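Local coordinates for protein aldehyde dehydrogenase 12 (Zea mays, PDB 6D97) that catalyses the NAD-dependent oxidation of L-glutamate gamma-semialdehyde to glutamate, the last step of proline breakdown in plants, at residues Y107-G111 against F159-R165; N183-Y189 against W524-I530; V482-Y487 against H501-G507. All coordinates share one frame; numbering follows the deposited sequence.

How the contacts relate
All three contacts are largely buried in the assembled tetramer, and each borders a subunit interface. Contact 3 lies nearest the chain's centre, about 12 Å from it; contacts 1 and 2 lie about 24 and 25 Å out. Contact 1 packs helix 105-121 against the turn leading into helix 163-167. Its chemistry is apolar packing, CA-H...O contacts and bridging water, with no direct hydrogen bond between the segments. Contact 2 is regular antiparallel strand pairing, rich in backbone bonds. Contact 3 rests a loop on the start of strand 485-488, outermost in its sheet within the chain, with one direct hydrogen bond. Contacts 2 and 3 both meet the fourth subunit, where a sheet continues across the interface.

Contact 1: Y107-G111 against F159-R165; sequences YLMYG and FCGDQVR
Tyr107, Tyr110 and Val164 form the apolar part of the contact. Val164 faces the helix. Its CG1 lies in the plane of the Tyr107 ring, at the edge, with CD1 of Tyr107 3.9 Å from CG1 of Val164. CB of Tyr110 is near the same methyl. The other methyl, CG2, rests against the backbone where Tyr110 joins Gly111. CG1 stands anti to the backbone N of Val164 (chi1 174°), which divides the two methyls between these neighbours. CB of Tyr107 also packs on the backbone of Arg165.

Leu108 meets a charged group. Its branched end lies over one face of the Arg165 guanidinium. The edge of that group is turned to Asp162: NE and NH2 of Arg165 both grip OD1 of Asp162, each at 2.8 Å. This is a side-on salt bridge to a single oxygen, and both nitrogens come from the same face of the carboxylate. Arg165 bends at chi2 and chi3 to reach it. Asn176 of the third subunit takes a further bond from NH2, and Gln499 of the second subunit bonds OD2 of Asp162.

Backbone closeness centres on Gly111. Its CA makes CA-H...O contacts with O of Phe159 and O of Gly161, both at 3.5 Å. Gly111 has no side chain, so its CA comes directly against these carbonyls. In return, CA of Cys160 points a hydrogen at O of Gly111.

Water supplies the polar links. One molecule donates to O of Tyr107 and to O of Gly161, at 2.6 Å from the latter, and accepts from N of Arg165. A second lies between O of Leu108 and O of Gly161.

The arrangement is a close helix-to-turn packing, in which a type II' beta turn from Cys160 to Gln163 docks on helix 105-121 at a subunit interface.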
loop_
_atom_site.group_PDB
_atom_site.type_symbol
_atom_site.label_atom_id
_atom_site.label_comp_id
_atom_site.label_asym_id
_atom_site.label_seq_id
_atom_site.Cartn_x
_atom_site.Cartn_y
_atom_site.Cartn_z
ATOM N N TYR A 107 18.990 1.242 10.356
ATOM C CA TYR A 107 17.559 1.485 10.526
ATOM C C TYR A 107 17.126 1.178 11.951
ATOM O O TYR A 107 16.340 1.926 12.545
ATOM C CB TYR A 107 16.741 0.637 9.554
ATOM C CG TYR A 107 16.870 0.989 8.094
ATOM C CD1 TYR A 107 16.349 2.175 7.592
ATOM C CD2 TYR A 107 17.478 0.108 7.209
ATOM C CE1 TYR A 107 16.451 2.481 6.252
ATOM C CE2 TYR A 107 17.594 0.405 5.872
ATOM C CZ TYR A 107 17.080 1.593 5.397
ATOM O OH TYR A 107 17.180 1.895 4.061
ATOM N N LEU A 108 17.626 0.074 12.513
ATOM C CA LEU A 108 17.275 -0.292 13.881
ATOM C C LEU A 108 17.841 0.700 14.884
ATOM O O LEU A 108 17.187 1.018 15.885
ATOM C CB LEU A 108 17.776 -1.701 14.189
ATOM C CG LEU A 108 17.206 -2.750 13.241
ATOM C CD1 LEU A 108 17.556 -4.163 13.699
ATOM C CD2 LEU A 108 15.709 -2.548 13.135
ATOM N N MET A 109 19.061 1.186 14.637
ATOM C CA MET A 109 19.683 2.158 15.531
ATOM C C MET A 109 18.843 3.419 15.638
ATOM O O MET A 109 18.684 3.982 16.726
ATOM C CB MET A 109 21.086 2.503 15.033
ATOM C CG MET A 109 21.831 3.531 15.871
ATOM S SD MET A 109 23.425 3.938 15.129
ATOM C CE MET A 109 22.918 4.864 13.680
ATOM N N TYR A 110 18.297 3.881 14.519
ATOM C CA TYR A 110 17.522 5.108 14.576
ATOM C C TYR A 110 16.144 4.870 15.171
ATOM O O TYR A 110 15.523 5.808 15.684
ATOM C CB TYR A 110 17.437 5.734 13.194
ATOM C CG TYR A 110 18.590 6.661 12.957
ATOM C CD1 TYR A 110 18.586 7.939 13.494
ATOM C CD2 TYR A 110 19.697 6.256 12.234
ATOM C CE1 TYR A 110 19.640 8.795 13.300
ATOM C CE2 TYR A 110 20.755 7.105 12.031
ATOM C CZ TYR A 110 20.723 8.373 12.566
ATOM O OH TYR A 110 21.786 9.217 12.363
ATOM N N GLY A 111 15.649 3.634 15.110
ATOM C CA GLY A 111 14.509 3.283 15.936
ATOM C C GLY A 111 14.816 3.458 17.410
ATOM O O GLY A 111 14.018 4.024 18.163
ATOM N N PHE A 159 8.447 6.580 15.348
ATOM C CA PHE A 159 9.553 5.928 14.664
ATOM C C PHE A 159 10.471 5.244 15.659
ATOM O O PHE A 159 11.699 5.289 15.547
ATOM C CB PHE A 159 10.287 6.926 13.776
ATOM C CG PHE A 159 9.408 7.492 12.704
ATOM C CD1 PHE A 159 9.095 6.735 11.589
ATOM C CD2 PHE A 159 8.846 8.749 12.835
ATOM C CE1 PHE A 159 8.262 7.224 10.611
ATOM C CE2 PHE A 159 8.013 9.250 11.853
ATOM C CZ PHE A 159 7.720 8.484 10.741
ATOM N N CYS A 160 9.863 4.582 16.638
ATOM C CA CYS A 160 10.548 3.691 17.557
ATOM C C CYS A 160 10.543 2.268 17.004
ATOM O O CYS A 160 9.841 1.948 16.039
ATOM C CB CYS A 160 9.885 3.723 18.934
ATOM S SG CYS A 160 9.778 5.356 19.702
ATOM N N GLY A 161 11.341 1.409 17.634
ATOM C CA GLY A 161 11.380 0.004 17.257
ATOM C C GLY A 161 11.746 -0.192 15.798
ATOM O O GLY A 161 12.801 0.247 15.329
ATOM N N ASP A 162 10.856 -0.861 15.067
ATOM C CA ASP A 162 11.081 -1.207 13.669
ATOM C C ASP A 162 10.550 -0.162 12.696
ATOM O O ASP A 162 10.657 -0.363 11.481
ATOM C CB ASP A 162 10.430 -2.559 13.342
ATOM C CG ASP A 162 11.079 -3.723 14.067
ATOM O OD1 ASP A 162 12.301 -3.925 13.916
ATOM O OD2 ASP A 162 10.356 -4.440 14.791
ATOM N N GLN A 163 9.982 0.943 13.184
ATOM C CA GLN A 163 9.250 1.838 12.290
ATOM C C GLN A 163 10.157 2.592 11.323
ATOM O O GLN A 163 9.690 3.004 10.256
ATOM C CB GLN A 163 8.396 2.818 13.100
ATOM C CG GLN A 163 7.198 2.163 13.796
ATOM C CD GLN A 163 6.162 1.594 12.823
ATOM O OE1 GLN A 163 6.247 1.790 11.609
ATOM N NE2 GLN A 163 5.177 0.885 13.364
ATOM N N VAL A 164 11.432 2.781 11.657
ATOM C CA VAL A 164 12.371 3.337 10.687
ATOM C C VAL A 164 12.708 2.301 9.628
ATOM O O VAL A 164 12.708 2.593 8.425
ATOM C CB VAL A 164 13.632 3.847 11.400
ATOM C CG1 VAL A 164 14.663 4.297 10.381
ATOM C CG2 VAL A 164 13.264 4.979 12.328
ATOM N N ARG A 165 13.008 1.080 10.075
ATOM C CA ARG A 165 13.153 -0.076 9.202
ATOM C C ARG A 165 11.979 -0.183 8.230
ATOM O O ARG A 165 12.165 -0.393 7.028
ATOM C CB ARG A 165 13.276 -1.330 10.077
ATOM C CG ARG A 165 13.627 -2.616 9.357
ATOM C CD ARG A 165 12.863 -3.805 9.942
ATOM N NE ARG A 165 13.261 -4.185 11.295
ATOM C CZ ARG A 165 14.165 -5.117 11.572
ATOM N NH1 ARG A 165 14.780 -5.754 10.585
ATOM N NH2 ARG A 165 14.456 -5.406 12.834
HETATM O O HOH W 1 13.606 0.852 12.928
HETATM O O HOH W 2 15.138 -0.709 16.810
#

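Contact 2: N183-Y189 against W524-I530; sequences NGYRWPY and WSCHREI
Strands 180-187 and 526-533 are antiparallel neighbours in a sheet of three strands within the chain, and Tyr185 and Arg528 form one of its hydrogen-bonded pairs. N of Tyr185 bonds O of Arg528 at 2.7 Å, almost straight at 174°, and N of Arg528 returns to O of Tyr185. Asn183 with Ile530 and Trp187 with Cys526 repeat this pattern.

On the face with Trp187, Arg528 runs extended, its CG anti to the backbone N (chi1 -169°). This lays CD over the centre of the Trp187 six-membered ring, 3.8 Å from the centroid. The guanidinium lies off-centre as a cation-pi partner. Its NE bonds O of Asn483 of the fourth subunit. CD1 of Ile530 touches CE2 of Tyr185.

The other face is polar. NE of Arg186 donates to OG of Ser525 at 3.0 Å, in the guanidinium plane; Ser525 OG also bonds O of Lys521. A water joins NH1 of Arg186 to ND1 of His527. NE2 of His527 gives OE1 of Glu529 a 2.7 Å bond in its ring plane, which fixes the ring's rotation.

Glu529 and Ile530 also pair with a strand of the fourth subunit, an intersubunit sheet characteristic of the oligomerisation region of aldehyde dehydrogenases.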
loop_
_atom_site.group_PDB
_atom_site.type_symbol
_atom_site.label_atom_id
_atom_site.label_comp_id
_atom_site.label_asym_id
_atom_site.label_seq_id
_atom_site.Cartn_x
_atom_site.Cartn_y
_atom_site.Cartn_z
ATOM N N ASN A 183 12.021 -5.392 -8.283
ATOM C CA ASN A 183 11.879 -4.841 -6.945
ATOM C C ASN A 183 11.980 -3.324 -6.984
ATOM O O ASN A 183 12.820 -2.769 -7.696
ATOM C CB ASN A 183 12.953 -5.398 -6.004
ATOM C CG ASN A 183 12.943 -6.909 -5.941
ATOM O OD1 ASN A 183 13.366 -7.588 -6.877
ATOM N ND2 ASN A 183 12.471 -7.445 -4.830
ATOM N N GLY A 184 11.135 -2.660 -6.199
ATOM C CA GLY A 184 11.215 -1.220 -6.063
ATOM C C GLY A 184 11.604 -0.787 -4.664
ATOM O O GLY A 184 10.875 -1.060 -3.707
ATOM N N TYR A 185 12.737 -0.103 -4.530
ATOM C CA TYR A 185 13.270 0.296 -3.238
ATOM C C TYR A 185 13.203 1.808 -3.066
ATOM O O TYR A 185 13.050 2.561 -4.030
ATOM C CB TYR A 185 14.725 -0.160 -3.072
ATOM C CG TYR A 185 14.905 -1.652 -2.930
ATOM C CD1 TYR A 185 14.828 -2.266 -1.682
ATOM C CD2 TYR A 185 15.165 -2.448 -4.045
ATOM C CE1 TYR A 185 15.000 -3.631 -1.549
ATOM C CE2 TYR A 185 15.338 -3.811 -3.924
ATOM C CZ TYR A 185 15.258 -4.395 -2.674
ATOM O OH TYR A 185 15.428 -5.753 -2.558
ATOM N N ARG A 186 13.325 2.242 -1.813
ATOM C CA ARG A 186 13.504 3.652 -1.478
ATOM C C ARG A 186 14.986 3.848 -1.187
ATOM O O ARG A 186 15.487 3.425 -0.143
ATOM C CB ARG A 186 12.642 4.061 -0.288
ATOM C CG ARG A 186 11.159 3.769 -0.433
ATOM C CD ARG A 186 10.589 4.346 -1.714
ATOM N NE ARG A 186 10.892 5.767 -1.856
ATOM C CZ ARG A 186 10.515 6.508 -2.893
ATOM N NH1 ARG A 186 9.816 5.963 -3.876
ATOM N NH2 ARG A 186 10.843 7.792 -2.946
ATOM N N TRP A 187 15.688 4.479 -2.121
ATOM C CA TRP A 187 17.125 4.701 -2.010
ATOM C C TRP A 187 17.401 6.086 -1.445
ATOM O O TRP A 187 16.688 7.038 -1.768
ATOM C CB TRP A 187 17.794 4.579 -3.374
ATOM C CG TRP A 187 19.028 3.757 -3.355
ATOM C CD1 TRP A 187 20.306 4.174 -3.602
ATOM C CD2 TRP A 187 19.108 2.358 -3.071
ATOM N NE1 TRP A 187 21.176 3.116 -3.493
ATOM C CE2 TRP A 187 20.466 1.991 -3.165
ATOM C CE3 TRP A 187 18.162 1.380 -2.746
ATOM C CZ2 TRP A 187 20.902 0.685 -2.944
ATOM C CZ3 TRP A 187 18.595 0.085 -2.528
ATOM C CH2 TRP A 187 19.955 -0.251 -2.628
ATOM N N PRO A 188 18.436 6.241 -0.626
ATOM C CA PRO A 188 18.786 7.575 -0.130
ATOM C C PRO A 188 19.405 8.412 -1.236
ATOM O O PRO A 188 19.701 7.936 -2.333
ATOM C CB PRO A 188 19.797 7.285 0.984
ATOM C CG PRO A 188 20.440 6.017 0.559
ATOM C CD PRO A 188 19.360 5.211 -0.123
ATOM N N TYR A 189 19.600 9.688 -0.928
ATOM C CA TYR A 189 20.334 10.567 -1.823
ATOM C C TYR A 189 21.795 10.717 -1.430
ATOM O O TYR A 189 22.628 11.020 -2.292
ATOM C CB TYR A 189 19.685 11.948 -1.868
ATOM C CG TYR A 189 18.327 11.996 -2.525
ATOM C CD1 TYR A 189 18.195 12.037 -3.906
ATOM C CD2 TYR A 189 17.174 12.041 -1.764
ATOM C CE1 TYR A 189 16.949 12.103 -4.507
ATOM C CE2 TYR A 189 15.934 12.104 -2.352
ATOM C CZ TYR A 189 15.825 12.138 -3.720
ATOM O OH TYR A 189 14.575 12.206 -4.284
ATOM N N TRP A 524 12.976 12.409 1.253
ATOM C CA TRP A 524 14.322 11.985 1.620
ATOM C C TRP A 524 14.766 10.687 0.964
ATOM O O TRP A 524 15.805 10.138 1.345
ATOM C CB TRP A 524 14.428 11.875 3.139
ATOM C CG TRP A 524 14.355 13.216 3.771
ATOM C CD1 TRP A 524 13.431 13.657 4.678
ATOM C CD2 TRP A 524 15.224 14.321 3.510
ATOM N NE1 TRP A 524 13.687 14.966 5.010
ATOM C CE2 TRP A 524 14.783 15.396 4.308
ATOM C CE3 TRP A 524 16.343 14.502 2.686
ATOM C CZ2 TRP A 524 15.419 16.634 4.303
ATOM C CZ3 TRP A 524 16.971 15.728 2.681
ATOM C CH2 TRP A 524 16.508 16.780 3.487
ATOM N N SER A 525 14.021 10.188 -0.017
ATOM C CA SER A 525 14.475 9.038 -0.780
ATOM C C SER A 525 13.945 9.152 -2.200
ATOM O O SER A 525 13.053 9.952 -2.499
ATOM C CB SER A 525 14.037 7.718 -0.136
ATOM O OG SER A 525 12.634 7.544 -0.215
ATOM N N CYS A 526 14.525 8.346 -3.079
ATOM C CA CYS A 526 14.087 8.225 -4.456
ATOM C C CYS A 526 13.866 6.754 -4.764
ATOM O O CYS A 526 14.324 5.871 -4.035
ATOM C CB CYS A 526 15.106 8.827 -5.432
ATOM S SG CYS A 526 16.762 8.122 -5.310
ATOM N N HIS A 527 13.149 6.494 -5.850
ATOM C CA HIS A 527 12.905 5.120 -6.260
ATOM C C HIS A 527 14.150 4.539 -6.920
ATOM O O HIS A 527 14.786 5.192 -7.753
ATOM C CB HIS A 527 11.722 5.038 -7.221
ATOM C CG HIS A 527 11.381 3.640 -7.630
ATOM N ND1 HIS A 527 10.451 2.874 -6.960
ATOM C CD2 HIS A 527 11.862 2.858 -8.625
ATOM C CE1 HIS A 527 10.365 1.687 -7.532
ATOM N NE2 HIS A 527 11.213 1.649 -8.544
ATOM N N ARG A 528 14.505 3.319 -6.523
ATOM C CA ARG A 528 15.458 2.499 -7.256
ATOM C C ARG A 528 14.800 1.165 -7.560
ATOM O O ARG A 528 14.247 0.520 -6.663
ATOM C CB ARG A 528 16.760 2.263 -6.484
ATOM C CG ARG A 528 17.828 1.644 -7.373
ATOM C CD ARG A 528 19.083 1.208 -6.643
ATOM N NE ARG A 528 20.113 0.801 -7.598
ATOM C CZ ARG A 528 21.278 0.251 -7.263
ATOM N NH1 ARG A 528 21.569 0.028 -5.992
ATOM N NH2 ARG A 528 22.150 -0.092 -8.198
ATOM N N GLU A 529 14.859 0.758 -8.821
ATOM C CA GLU A 529 14.335 -0.526 -9.254
ATOM C C GLU A 529 15.498 -1.491 -9.433
ATOM O O GLU A 529 16.469 -1.179 -10.131
ATOM C CB GLU A 529 13.547 -0.386 -10.557
ATOM C CG GLU A 529 12.781 -1.635 -10.969
ATOM C CD GLU A 529 11.485 -1.804 -10.199
ATOM O OE1 GLU A 529 11.044 -0.827 -9.558
ATOM O OE2 GLU A 529 10.911 -2.914 -10.224
ATOM N N ILE A 530 15.408 -2.646 -8.782
ATOM C CA ILE A 530 16.396 -3.709 -8.901
ATOM C C ILE A 530 15.669 -4.940 -9.416
ATOM O O ILE A 530 14.744 -5.443 -8.764
ATOM C CB ILE A 530 17.099 -3.995 -7.564
ATOM C CG1 ILE A 530 17.910 -2.778 -7.119
ATOM C CG2 ILE A 530 18.009 -5.208 -7.688
ATOM C CD1 ILE A 530 18.489 -2.920 -5.726
HETATM O O HOH W 3 9.201 3.250 -4.515
#

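Contact 3: V482-Y487 against H501-G507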
loop_
_atom_site.group_PDB
_atom_site.type_symbol
_atom_site.label_atom_id
_atom_site.label_comp_id
_atom_site.label_asym_id
_atom_site.label_seq_id
_atom_site.Cartn_x
_atom_site.Cartn_y
_atom_site.Cartn_z
ATOM N N VAL A 482 -6.826 23.707 -4.615
ATOM C CA VAL A 482 -5.544 23.017 -4.750
ATOM C C VAL A 482 -4.857 22.769 -3.406
ATOM O O VAL A 482 -4.215 21.727 -3.223
ATOM C CB VAL A 482 -4.611 23.808 -5.693
ATOM C CG1 VAL A 482 -3.203 23.228 -5.692
ATOM C CG2 VAL A 482 -5.168 23.832 -7.109
ATOM N N ASN A 483 -5.014 23.704 -2.459
ATOM C CA ASN A 483 -4.099 23.852 -1.320
ATOM C C ASN A 483 -3.765 22.525 -0.643
ATOM O O ASN A 483 -4.648 21.718 -0.353
ATOM C CB ASN A 483 -4.696 24.824 -0.306
ATOM C CG ASN A 483 -4.622 26.257 -0.774
ATOM O OD1 ASN A 483 -4.684 26.538 -1.973
ATOM N ND2 ASN A 483 -4.468 27.173 0.169
ATOM N N GLY A 484 -2.469 22.317 -0.389
ATOM C CA GLY A 484 -1.983 20.982 -0.071
ATOM C C GLY A 484 -2.422 20.467 1.284
ATOM O O GLY A 484 -2.356 19.263 1.547
ATOM N N THR A 485 -2.862 21.362 2.165
ATOM C CA THR A 485 -3.323 20.976 3.500
ATOM C C THR A 485 -4.622 21.731 3.766
ATOM O O THR A 485 -4.622 22.803 4.378
ATOM C CB THR A 485 -2.282 21.261 4.567
ATOM O OG1 THR A 485 -1.000 20.802 4.122
ATOM C CG2 THR A 485 -2.656 20.534 5.840
ATOM N N THR A 486 -5.730 21.151 3.319
ATOM C CA THR A 486 -7.035 21.787 3.379
ATOM C C THR A 486 -7.906 21.082 4.408
ATOM O O THR A 486 -8.042 19.855 4.379
ATOM C CB THR A 486 -7.712 21.759 2.009
ATOM O OG1 THR A 486 -6.887 22.444 1.058
ATOM C CG2 THR A 486 -9.068 22.438 2.081
ATOM N N TYR A 487 -8.494 21.861 5.311
ATOM C CA TYR A 487 -9.412 21.354 6.321
ATOM C C TYR A 487 -10.841 21.701 5.922
ATOM O O TYR A 487 -11.105 22.799 5.424
ATOM C CB TYR A 487 -9.094 21.933 7.701
ATOM C CG TYR A 487 -7.689 21.658 8.202
ATOM C CD1 TYR A 487 -6.597 22.344 7.685
ATOM C CD2 TYR A 487 -7.459 20.727 9.208
ATOM C CE1 TYR A 487 -5.317 22.109 8.144
ATOM C CE2 TYR A 487 -6.180 20.477 9.669
ATOM C CZ TYR A 487 -5.113 21.171 9.134
ATOM O OH TYR A 487 -3.841 20.929 9.599
ATOM N N HIS A 501 -0.807 13.644 10.193
ATOM C CA HIS A 501 -1.153 13.765 8.787
ATOM C C HIS A 501 -0.236 14.772 8.109
ATOM O O HIS A 501 0.480 15.544 8.752
ATOM C CB HIS A 501 -2.631 14.129 8.584
ATOM C CG HIS A 501 -3.010 15.487 9.083
ATOM N ND1 HIS A 501 -2.700 16.644 8.405
ATOM C CD2 HIS A 501 -3.701 15.868 10.182
ATOM C CE1 HIS A 501 -3.173 17.683 9.072
ATOM N NE2 HIS A 501 -3.789 17.240 10.152
ATOM N N TRP A 502 -0.267 14.719 6.783
ATOM C CA TRP A 502 0.609 15.512 5.936
ATOM C C TRP A 502 0.447 17.004 6.194
ATOM O O TRP A 502 -0.659 17.499 6.431
ATOM C CB TRP A 502 0.290 15.183 4.473
ATOM C CG TRP A 502 0.821 16.132 3.445
ATOM C CD1 TRP A 502 0.336 17.375 3.130
ATOM C CD2 TRP A 502 1.912 15.890 2.551
ATOM N NE1 TRP A 502 1.077 17.928 2.115
ATOM C CE2 TRP A 502 2.048 17.037 1.739
ATOM C CE3 TRP A 502 2.793 14.818 2.361
ATOM C CZ2 TRP A 502 3.033 17.145 0.758
ATOM C CZ3 TRP A 502 3.771 14.928 1.385
ATOM C CH2 TRP A 502 3.878 16.084 0.593
ATOM N N PHE A 503 1.569 17.719 6.159
ATOM C CA PHE A 503 1.582 19.169 6.022
ATOM C C PHE A 503 2.545 19.521 4.901
ATOM O O PHE A 503 3.687 19.051 4.885
ATOM C CB PHE A 503 1.994 19.878 7.317
ATOM C CG PHE A 503 2.117 21.376 7.173
ATOM C CD1 PHE A 503 1.033 22.201 7.412
ATOM C CD2 PHE A 503 3.318 21.958 6.790
ATOM C CE1 PHE A 503 1.144 23.574 7.284
ATOM C CE2 PHE A 503 3.430 23.331 6.654
ATOM C CZ PHE A 503 2.342 24.138 6.908
ATOM N N GLY A 504 2.081 20.348 3.974
ATOM C CA GLY A 504 2.865 20.728 2.826
ATOM C C GLY A 504 1.980 21.295 1.739
ATOM O O GLY A 504 0.757 21.127 1.756
ATOM N N PRO A 505 2.575 21.982 0.777
ATOM C CA PRO A 505 1.799 22.575 -0.314
ATOM C C PRO A 505 1.412 21.511 -1.337
ATOM O O PRO A 505 1.811 20.352 -1.250
ATOM C CB PRO A 505 2.766 23.603 -0.901
ATOM C CG PRO A 505 4.110 22.990 -0.676
ATOM C CD PRO A 505 4.015 22.266 0.643
ATOM N N ALA A 506 0.606 21.928 -2.312
ATOM C CA ALA A 506 0.284 21.119 -3.478
ATOM C C ALA A 506 0.469 21.958 -4.735
ATOM O O ALA A 506 0.673 23.174 -4.676
ATOM C CB ALA A 506 -1.147 20.570 -3.423
ATOM N N GLY A 507 0.382 21.292 -5.885
ATOM C CA GLY A 507 0.521 21.974 -7.157
ATOM C C GLY A 507 1.942 22.250 -7.581
ATOM O O GLY A 507 2.166 23.110 -8.439
#
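Val482 meets Ala506 first. O of Val482 is 3.3 Å from CB of Ala506, and CG1 of Val482 packs more loosely against the same methyl. Asn483 turns away from the loop. Its carbonyl oxygen accepts from OG1 of Thr486 at 2.7 Å, a bond that ties the bend before the strand together. That oxygen also takes a bond from Arg528 of the fourth subunit, and the Asn483 amide bonds O of Thr463.

Gly484 makes the closest backbone approach. Its CA lies 3.5 Å from CB of Ala506, a tight fit, and makes a CA-H...O contact with O of Gly504. With no side chain on Gly484, the two backbones meet directly, near Gly504 and Pro505. O of Gly484 lies 3.6 Å from CD1 of the Trp502 indole.

At this point strand 485-488 begins, the outermost strand, within the chain, of a seven-stranded mixed sheet. It runs parallel to a strand of the fourth subunit, so the sheet continues across the interface.

Thr485 supplies the direct hydrogen bond between the segments. OG1 donates to O of Gly504 at 3.0 Å. It stands anti to the carbonyl carbon of Thr485 (chi1 -46°), which directs it to the loop, while CG2 approaches O of Trp502. NE1 of Trp502 also reaches O of Gly504, weakly, so two donors meet that oxygen.

Tyr487 ends the contact with its hydroxyl. OH lies in the plane of the His501 ring, at its edge, 3.4 Å from CE1. The two rings are oblique, with planes at 72°. ND1 of His501 donates to O of Trp502, which restrains the imidazole beside Tyr487.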